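Local coordinates for protein putative pyrazinamidase/nicotinamidase (Streptococcus mutans, PDB 3S2S) that probably hydrolyses nicotinamide and its analogue pyrazinamide to the corresponding acids and ammonia, as a zinc-binding member of the isochorismatase family, at residues S36-S41 against Y81-I86; D47-D52 against P60-S65; V161-L166 against E186-A191. One frame throughout, in Å; residues are numbered along the deposited sequence.

Contact 1. Residues S36-S41 against Y81-I86; sequences SKALIS and YIFFTI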
loop_
_atom_site.group_PDB
_atom_site.type_symbol
_atom_site.label_atom_id
_atom_site.label_comp_id
_atom_site.label_asym_id
_atom_site.label_seq_id
_atom_site.Cartn_x
_atom_site.Cartn_y
_atom_site.Cartn_z
ATOM N N SER A 36 -22.449 3.227 -2.081
ATOM C CA SER A 36 -21.876 4.571 -2.139
ATOM C C SER A 36 -21.046 4.780 -3.403
ATOM O O SER A 36 -20.296 3.857 -3.832
ATOM C CB SER A 36 -21.029 4.846 -0.888
ATOM O OG SER A 36 -21.853 4.931 0.264
ATOM N N LYS A 37 -21.220 5.949 -4.030
ATOM C CA LYS A 37 -20.366 6.365 -5.161
ATOM C C LYS A 37 -19.568 7.608 -4.811
ATOM O O LYS A 37 -20.007 8.440 -4.016
ATOM C CB LYS A 37 -21.168 6.673 -6.428
ATOM C CG LYS A 37 -21.546 5.466 -7.277
ATOM C CD LYS A 37 -21.931 5.918 -8.693
ATOM C CE LYS A 37 -22.559 4.792 -9.487
ATOM N NZ LYS A 37 -23.072 5.324 -10.782
ATOM N N ALA A 38 -18.391 7.729 -5.411
ATOM C CA ALA A 38 -17.605 8.947 -5.253
ATOM C C ALA A 38 -17.168 9.460 -6.586
ATOM O O ALA A 38 -16.673 8.700 -7.405
ATOM C CB ALA A 38 -16.371 8.681 -4.393
ATOM N N LEU A 39 -17.330 10.763 -6.782
ATOM C CA LEU A 39 -16.861 11.404 -7.995
ATOM C C LEU A 39 -15.491 12.013 -7.707
ATOM O O LEU A 39 -15.323 12.722 -6.720
ATOM C CB LEU A 39 -17.879 12.451 -8.492
ATOM C CG LEU A 39 -17.412 13.076 -9.813
ATOM C CD1 LEU A 39 -18.580 13.234 -10.788
ATOM C CD2 LEU A 39 -16.610 14.363 -9.607
ATOM N N ILE A 40 -14.506 11.686 -8.545
ATOM C CA ILE A 40 -13.143 12.201 -8.360
ATOM C C ILE A 40 -12.928 13.298 -9.394
ATOM O O ILE A 40 -13.138 13.057 -10.571
ATOM C CB ILE A 40 -12.061 11.093 -8.531
ATOM C CG1 ILE A 40 -12.448 9.802 -7.803
ATOM C CG2 ILE A 40 -10.694 11.588 -7.997
ATOM C CD1 ILE A 40 -12.759 9.985 -6.321
ATOM N N SER A 41 -12.561 14.505 -8.942
ATOM C CA SER A 41 -12.350 15.660 -9.828
ATOM C C SER A 41 -10.858 15.902 -9.926
ATOM O O SER A 41 -10.235 16.424 -8.991
ATOM C CB SER A 41 -13.065 16.901 -9.291
ATOM O OG SER A 41 -12.995 17.973 -10.231
ATOM N N TYR A 81 -20.208 11.337 -2.868
ATOM C CA TYR A 81 -19.101 12.095 -2.292
ATOM C C TYR A 81 -18.303 12.704 -3.429
ATOM O O TYR A 81 -18.197 12.097 -4.506
ATOM C CB TYR A 81 -18.216 11.144 -1.481
ATOM C CG TYR A 81 -19.018 10.471 -0.377
ATOM C CD1 TYR A 81 -19.316 11.158 0.801
ATOM C CD2 TYR A 81 -19.485 9.177 -0.525
ATOM C CE1 TYR A 81 -20.060 10.561 1.801
ATOM C CE2 TYR A 81 -20.226 8.567 0.478
ATOM C CZ TYR A 81 -20.504 9.271 1.632
ATOM O OH TYR A 81 -21.234 8.676 2.625
ATOM N N ILE A 82 -17.735 13.887 -3.198
ATOM C CA ILE A 82 -16.981 14.584 -4.240
ATOM C C ILE A 82 -15.574 14.851 -3.742
ATOM O O ILE A 82 -15.412 15.451 -2.678
ATOM C CB ILE A 82 -17.602 15.963 -4.556
ATOM C CG1 ILE A 82 -19.117 15.875 -4.825
ATOM C CG2 ILE A 82 -16.835 16.641 -5.715
ATOM C CD1 ILE A 82 -19.511 15.041 -6.053
ATOM N N PHE A 83 -14.563 14.385 -4.479
ATOM C CA PHE A 83 -13.164 14.561 -4.066
ATOM C C PHE A 83 -12.394 15.341 -5.121
ATOM O O PHE A 83 -12.191 14.843 -6.234
ATOM C CB PHE A 83 -12.478 13.202 -3.882
ATOM C CG PHE A 83 -12.986 12.423 -2.701
ATOM C CD1 PHE A 83 -12.303 12.477 -1.486
ATOM C CD2 PHE A 83 -14.140 11.649 -2.793
ATOM C CE1 PHE A 83 -12.759 11.771 -0.371
ATOM C CE2 PHE A 83 -14.597 10.928 -1.677
ATOM C CZ PHE A 83 -13.912 10.991 -0.479
ATOM N N PHE A 84 -11.976 16.557 -4.782
ATOM C CA PHE A 84 -11.072 17.325 -5.643
ATOM C C PHE A 84 -9.644 16.895 -5.333
ATOM O O PHE A 84 -9.160 17.108 -4.222
ATOM C CB PHE A 84 -11.256 18.834 -5.434
ATOM C CG PHE A 84 -12.598 19.330 -5.913
ATOM C CD1 PHE A 84 -12.763 19.721 -7.224
ATOM C CD2 PHE A 84 -13.689 19.360 -5.060
ATOM C CE1 PHE A 84 -13.984 20.149 -7.684
ATOM C CE2 PHE A 84 -14.930 19.790 -5.508
ATOM C CZ PHE A 84 -15.070 20.201 -6.835
ATOM N N THR A 85 -8.979 16.280 -6.306
ATOM C CA THR A 85 -7.649 15.721 -6.047
ATOM C C THR A 85 -6.703 16.483 -6.954
ATOM O O THR A 85 -6.733 16.349 -8.180
ATOM C CB THR A 85 -7.631 14.206 -6.300
ATOM O OG1 THR A 85 -7.953 13.939 -7.675
ATOM C CG2 THR A 85 -8.639 13.530 -5.374
ATOM N N ILE A 86 -5.898 17.336 -6.326
ATOM C CA ILE A 86 -5.268 18.439 -7.034
ATOM C C ILE A 86 -3.774 18.499 -6.798
ATOM O O ILE A 86 -3.320 18.653 -5.661
ATOM C CB ILE A 86 -5.853 19.795 -6.563
ATOM C CG1 ILE A 86 -7.387 19.776 -6.620
ATOM C CG2 ILE A 86 -5.257 20.961 -7.360
ATOM C CD1 ILE A 86 -7.991 19.677 -8.042
HETATM O O HOH W 1 -21.623 6.097 2.590
#
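The Tyr81 ring meets Ser36 at its edge, where Ser36 OG lies near the ring plane, 4.0 Å from Tyr81 CE2. A water in that same plane links Ser36 OG to Tyr81 OH, at 2.6 Å from each, and Ser36 OG is also hydrogen-bonded to Arg155 O. The Phe83 ring is approached obliquely by Ala38 CB, 3.9 Å from its CE2, and by Ile40 CD1; Leu39 O lies at its edge and Phe133 stacks on it. On the other face of the sheet, Ser41 CB and OG both lie 3.5 Å from Phe84 CD1, OG anti to the backbone N of Ser41 (chi1 -173°) and oblique to the ring, which Tyr123 meets edge-to-face.

Five backbone bonds, Tyr81 N to Lys37 O, Leu39 N to Tyr81 O, Phe83 N to Leu39 O, Ser41 N to Phe83 O and Thr85 N to Ser41 O, build a parallel ladder, strand axes approaching to 4.7 Å, in the central sheet of the isochorismatase alpha/beta fold. Mostly apolar side chains pack on both faces, Ala38, Ile40 and Phe83 on one and Leu39, Ile82 and Phe84 on the other. The bonds fix the register of strand 81-87, which leads directly to the zinc ligand Asp87.

Contact 2. Residues D47-D52 against P60-S65; sequences DFVADD and PAQAIS. With CAD (cacodylic acid), chain F.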
loop_
_atom_site.group_PDB
_atom_site.type_symbol
_atom_site.label_atom_id
_atom_site.label_comp_id
_atom_site.label_asym_id
_atom_site.label_seq_id
_atom_site.Cartn_x
_atom_site.Cartn_y
_atom_site.Cartn_z
ATOM N N ASP A 47 -3.704 26.023 -14.305
ATOM C CA ASP A 47 -2.457 25.634 -14.977
ATOM C C ASP A 47 -2.601 24.511 -15.999
ATOM O O ASP A 47 -1.800 24.414 -16.934
ATOM C CB ASP A 47 -1.353 25.291 -13.973
ATOM C CG ASP A 47 -0.587 26.520 -13.516
ATOM O OD1 ASP A 47 -0.606 27.546 -14.246
ATOM O OD2 ASP A 47 0.011 26.463 -12.431
ATOM N N PHE A 48 -3.626 23.677 -15.846
ATOM C CA PHE A 48 -3.847 22.585 -16.790
ATOM C C PHE A 48 -4.863 22.883 -17.887
ATOM O O PHE A 48 -4.983 22.109 -18.837
ATOM C CB PHE A 48 -4.278 21.320 -16.051
ATOM C CG PHE A 48 -3.164 20.677 -15.281
ATOM C CD1 PHE A 48 -2.057 20.167 -15.940
ATOM C CD2 PHE A 48 -3.219 20.586 -13.899
ATOM C CE1 PHE A 48 -1.015 19.562 -15.223
ATOM C CE2 PHE A 48 -2.183 19.982 -13.181
ATOM C CZ PHE A 48 -1.085 19.479 -13.856
ATOM N N VAL A 49 -5.590 23.987 -17.749
ATOM C CA VAL A 49 -6.749 24.237 -18.598
ATOM C C VAL A 49 -6.713 25.604 -19.291
ATOM O O VAL A 49 -7.037 25.707 -20.476
ATOM C CB VAL A 49 -8.059 24.101 -17.799
ATOM C CG1 VAL A 49 -9.293 24.249 -18.721
ATOM C CG2 VAL A 49 -8.081 22.741 -17.048
ATOM N N ALA A 50 -6.334 26.639 -18.548
ATOM C CA ALA A 50 -6.463 28.018 -19.032
ATOM C C ALA A 50 -5.503 28.334 -20.176
ATOM O O ALA A 50 -4.458 27.706 -20.333
ATOM C CB ALA A 50 -6.277 29.004 -17.879
ATOM N N ASP A 51 -5.869 29.308 -21.004
ATOM C CA ASP A 51 -4.954 29.746 -22.042
ATOM C C ASP A 51 -3.544 30.029 -21.501
ATOM O O ASP A 51 -2.555 29.625 -22.102
ATOM C CB ASP A 51 -5.505 30.992 -22.750
ATOM C CG ASP A 51 -6.637 30.669 -23.712
ATOM O OD1 ASP A 51 -6.775 29.492 -24.116
ATOM O OD2 ASP A 51 -7.383 31.604 -24.085
ATOM N N ASP A 52 -3.451 30.719 -20.368
ATOM C CA ASP A 52 -2.142 31.132 -19.852
ATOM C C ASP A 52 -1.565 30.146 -18.821
ATOM O O ASP A 52 -0.571 30.442 -18.160
ATOM C CB ASP A 52 -2.214 32.543 -19.265
ATOM C CG ASP A 52 -3.246 32.663 -18.158
ATOM O OD1 ASP A 52 -4.039 31.713 -17.965
ATOM O OD2 ASP A 52 -3.265 33.709 -17.477
ATOM N N PRO A 60 -8.931 21.707 -25.919
ATOM C CA PRO A 60 -9.639 20.464 -25.588
ATOM C C PRO A 60 -10.021 20.398 -24.107
ATOM O O PRO A 60 -11.087 19.881 -23.768
ATOM C CB PRO A 60 -8.608 19.370 -25.907
ATOM C CG PRO A 60 -7.710 19.984 -26.905
ATOM C CD PRO A 60 -7.647 21.455 -26.595
ATOM N N ALA A 61 -9.162 20.903 -23.231
ATOM C CA ALA A 61 -9.484 20.868 -21.799
ATOM C C ALA A 61 -10.554 21.902 -21.472
ATOM O O ALA A 61 -11.452 21.650 -20.664
ATOM C CB ALA A 61 -8.237 21.095 -20.948
ATOM N N GLN A 62 -10.494 23.062 -22.134
ATOM C CA GLN A 62 -11.498 24.095 -21.872
ATOM C C GLN A 62 -12.863 23.623 -22.348
ATOM O O GLN A 62 -13.892 23.996 -21.791
ATOM C CB GLN A 62 -11.122 25.406 -22.569
ATOM C CG GLN A 62 -9.938 26.130 -21.936
ATOM C CD GLN A 62 -9.184 26.983 -22.932
ATOM O OE1 GLN A 62 -9.759 27.464 -23.911
ATOM N NE2 GLN A 62 -7.891 27.187 -22.687
ATOM N N ALA A 63 -12.862 22.780 -23.375
ATOM C CA ALA A 63 -14.104 22.327 -23.980
ATOM C C ALA A 63 -14.999 21.569 -23.006
ATOM O O ALA A 63 -16.226 21.553 -23.177
ATOM C CB ALA A 63 -13.823 21.489 -25.223
ATOM N N ILE A 64 -14.409 20.959 -21.978
ATOM C CA ILE A 64 -15.211 20.186 -21.037
ATOM C C ILE A 64 -15.687 20.965 -19.821
ATOM O O ILE A 64 -16.300 20.388 -18.922
ATOM C CB ILE A 64 -14.491 18.893 -20.565
ATOM C CG1 ILE A 64 -13.270 19.214 -19.686
ATOM C CG2 ILE A 64 -14.091 18.050 -21.769
ATOM C CD1 ILE A 64 -12.721 17.970 -18.935
ATOM N N SER A 65 -15.426 22.266 -19.799
ATOM C CA SER A 65 -15.676 23.046 -18.583
ATOM C C SER A 65 -17.136 23.002 -18.099
ATOM O O SER A 65 -17.401 22.827 -16.912
ATOM C CB SER A 65 -15.189 24.485 -18.749
ATOM O OG SER A 65 -15.477 25.243 -17.588
HETATM AS AS CAD F . -2.038 15.257 -15.030
HETATM C C1 CAD F . -3.075 16.856 -14.625
HETATM C C2 CAD F . -0.143 15.706 -15.383
HETATM O O1 CAD F . -2.731 14.304 -16.163
#
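Val49 and Ala61 bring segments 47-52 and 60-65 to a CA separation of 5.4 Å where helix 46-49 ends and helix 59-62 passes, and Ala50 is the first residue to leave helical backbone angles. Ala61 CB rests against Val49 CG1 at 4.0 Å. The side chains of Val49 and Gln62 run past each other in opposite directions, Val49 CG1 touching Gln62 CG at 3.8 Å.

Beyond CG the Gln62 chain is extended (chi2 153°), which delivers its amide to the segment that follows the short helix. Gln62 NE2 donates to Val49 O at 2.8 Å, with the acceptor only 5° from the amide plane. A second bond from NE2 reaches Asp51 OD1 at 2.9 Å, but meets it from above the carboxylate plane, the two flat groups being turned 67° apart. Two acceptors on one nitrogen fix the rotation of the amide and tie Gln62 of helix 59-62 to the C-terminal end of helix 46-49 and the residues after it.

These elements follow the first strand of the isochorismatase fold and border the pocket that holds cacodylic acid beside the zinc ion, probably the active site. There Phe48 lays one ring face under the bound cacodylic acid, whose methyl C1 sits over the ring centre and comes 3.4 Å from Phe48 CZ. The same ring meets that of the zinc ligand His105, and Asp47 OD2 accepts a hydrogen bond from the backbone of Asn106.

Contact 3. Residues V161-L166 against E186-A191; sequences VLTGVL and EVVQSA. With CAD (cacodylic acid), chain F.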
loop_
_atom_site.group_PDB
_atom_site.type_symbol
_atom_site.label_atom_id
_atom_site.label_comp_id
_atom_site.label_asym_id
_atom_site.label_seq_id
_atom_site.Cartn_x
_atom_site.Cartn_y
_atom_site.Cartn_z
ATOM N N VAL A 161 -16.172 7.528 -9.928
ATOM C CA VAL A 161 -16.515 8.177 -11.183
ATOM C C VAL A 161 -15.417 9.175 -11.482
ATOM O O VAL A 161 -15.237 10.122 -10.728
ATOM C CB VAL A 161 -17.864 8.866 -11.085
ATOM C CG1 VAL A 161 -18.249 9.467 -12.434
ATOM C CG2 VAL A 161 -18.925 7.853 -10.631
ATOM N N LEU A 162 -14.666 8.949 -12.555
ATOM C CA LEU A 162 -13.490 9.777 -12.825
ATOM C C LEU A 162 -13.788 10.902 -13.805
ATOM O O LEU A 162 -14.415 10.671 -14.837
ATOM C CB LEU A 162 -12.346 8.920 -13.368
ATOM C CG LEU A 162 -11.992 7.720 -12.485
ATOM C CD1 LEU A 162 -10.807 7.001 -13.124
ATOM C CD2 LEU A 162 -11.642 8.176 -11.061
ATOM N N THR A 163 -13.349 12.109 -13.463
ATOM C CA THR A 163 -13.478 13.271 -14.335
ATOM C C THR A 163 -12.184 14.061 -14.232
ATOM O O THR A 163 -11.449 13.917 -13.260
ATOM C CB THR A 163 -14.618 14.225 -13.869
ATOM O OG1 THR A 163 -14.292 14.780 -12.571
ATOM C CG2 THR A 163 -15.966 13.494 -13.796
ATOM N N GLY A 164 -11.923 14.917 -15.218
ATOM C CA GLY A 164 -10.780 15.815 -15.123
ATOM C C GLY A 164 -9.752 15.583 -16.210
ATOM O O GLY A 164 -10.090 15.085 -17.279
ATOM N N VAL A 165 -8.498 15.933 -15.928
ATOM C CA VAL A 165 -7.420 15.933 -16.927
ATOM C C VAL A 165 -6.137 15.392 -16.286
ATOM O O VAL A 165 -6.028 15.380 -15.063
ATOM C CB VAL A 165 -7.166 17.381 -17.483
ATOM C CG1 VAL A 165 -8.402 17.909 -18.217
ATOM C CG2 VAL A 165 -6.783 18.313 -16.357
ATOM N N LEU A 166 -5.176 14.900 -17.081
ATOM C CA LEU A 166 -5.347 14.619 -18.498
ATOM C C LEU A 166 -5.740 13.143 -18.569
ATOM O O LEU A 166 -5.317 12.330 -17.720
ATOM C CB LEU A 166 -4.025 14.804 -19.245
ATOM C CG LEU A 166 -3.408 16.200 -19.369
ATOM C CD1 LEU A 166 -2.185 16.104 -20.277
ATOM C CD2 LEU A 166 -4.407 17.156 -19.936
ATOM N N GLU A 186 -16.136 4.213 -13.284
ATOM C CA GLU A 186 -16.858 4.846 -14.379
ATOM C C GLU A 186 -16.009 6.018 -14.835
ATOM O O GLU A 186 -15.333 6.657 -14.023
ATOM C CB GLU A 186 -18.236 5.320 -13.912
ATOM C CG GLU A 186 -19.103 4.185 -13.403
ATOM C CD GLU A 186 -20.504 4.621 -12.981
ATOM O OE1 GLU A 186 -20.671 5.776 -12.552
ATOM O OE2 GLU A 186 -21.452 3.804 -13.094
ATOM N N VAL A 187 -16.012 6.281 -16.135
ATOM C CA VAL A 187 -15.341 7.467 -16.651
ATOM C C VAL A 187 -16.351 8.250 -17.460
ATOM O O VAL A 187 -17.024 7.696 -18.331
ATOM C CB VAL A 187 -14.164 7.096 -17.559
ATOM C CG1 VAL A 187 -13.480 8.367 -18.078
ATOM C CG2 VAL A 187 -13.179 6.214 -16.804
ATOM N N VAL A 188 -16.482 9.540 -17.187
ATOM C CA VAL A 188 -17.475 10.330 -17.904
ATOM C C VAL A 188 -16.795 10.929 -19.128
ATOM O O VAL A 188 -15.970 11.824 -18.995
ATOM C CB VAL A 188 -18.026 11.457 -17.008
ATOM C CG1 VAL A 188 -19.081 12.312 -17.761
ATOM C CG2 VAL A 188 -18.589 10.870 -15.708
ATOM N N GLN A 189 -17.099 10.410 -20.320
ATOM C CA GLN A 189 -16.317 10.785 -21.493
ATOM C C GLN A 189 -16.337 12.288 -21.777
ATOM O O GLN A 189 -15.330 12.860 -22.210
ATOM C CB GLN A 189 -16.752 10.002 -22.751
ATOM C CG GLN A 189 -15.904 10.366 -23.974
ATOM C CD GLN A 189 -16.062 9.400 -25.141
ATOM O OE1 GLN A 189 -16.709 8.359 -25.026
ATOM N NE2 GLN A 189 -15.452 9.742 -26.273
ATOM N N SER A 190 -17.480 12.926 -21.531
ATOM C CA SER A 190 -17.631 14.349 -21.836
ATOM C C SER A 190 -16.957 15.224 -20.791
ATOM O O SER A 190 -16.923 16.448 -20.919
ATOM C CB SER A 190 -19.118 14.702 -21.920
ATOM O OG SER A 190 -19.759 14.487 -20.671
ATOM N N ALA A 191 -16.411 14.591 -19.754
ATOM C CA ALA A 191 -15.795 15.348 -18.659
ATOM C C ALA A 191 -14.359 14.908 -18.364
ATOM O O ALA A 191 -13.876 15.062 -17.237
ATOM C CB ALA A 191 -16.652 15.229 -17.413
HETATM AS AS CAD F . -2.038 15.257 -15.030
HETATM C C1 CAD F . -3.075 16.856 -14.625
HETATM C C2 CAD F . -0.143 15.706 -15.383
HETATM O O1 CAD F . -2.731 14.304 -16.163
#
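Val161 and Glu186 cross obliquely on one face of the sheet, the methyl CG2 of the valine lying 3.3 Å from Glu186 OE1. The glutamate runs extended beyond CG (chi2 -178°), which carries its carboxylate past Val161 to Lys37, whose NZ forms a salt bridge with OE1. The other branch of Val161, CG1, is anti to the backbone N and meets Val188 CG2 at 3.6 Å, again with the two side chains crossing at a slant. Thr163 and Val188 instead lie side by side and point the same way, and Thr163 CG2 also reaches Ala191 CB at 4.1 Å. The Thr163 hydroxyl is hydrogen-bonded to Ile40 O of strand 37-42. On the opposite face Leu162 and Val187 make a looser pair.

The backbone bonds set the register. Leu162 N donates to Glu186 O at 2.8 Å, whereas the return bond from Val188 N to Leu162 O is weak at 3.3 Å. The short strand segments run parallel within 32°, 4.6 Å apart at closest approach, and segment 186-191 then enters a type I beta turn from Val188 to Ala191. That turn brings Ala191 O back to Gly164 N, at 2.8 Å and in the carbonyl plane.

Strands 159-165 and 184-188 with helix 167-180 form a parallel beta-alpha-beta unit. At the carboxyl end of its first strand, a cis peptide bond precedes Leu166, and Leu166 N donates to cacodylic acid O1 at 2.7 Å with an N-H...O angle of 173°. Cys170 N is hydrogen-bonded to the ligand as well. Backbone N-H groups beside a cis peptide are consistent with the oxyanion hole of the cysteine hydrolases in this family, and would probably stabilise negative charge on a bound oxygen.

Overall arrangement
Contacts 1 and 3 belong to one parallel sheet. Their centres lie 11 Å apart and they join directly, because strands 37-42 and 159-165 are neighbours: Ile40 N lies 2.8 Å from Val161 O, a probable hydrogen bond. Contact 2 falls within the sequence between the two strands of contact 1, yet its centre is 20 Å from that of contact 1, on the opposite side of the chain's centre. It touches contact 3, 14 Å away between centres, through Ile64 against Ser190 and Ala191 and through Phe48 against Val165. Contact 3 comes last along the chain. Contacts 2 and 3 both reach cacodylic acid, so sheet and short helices together shape the ligand pocket beside the zinc site.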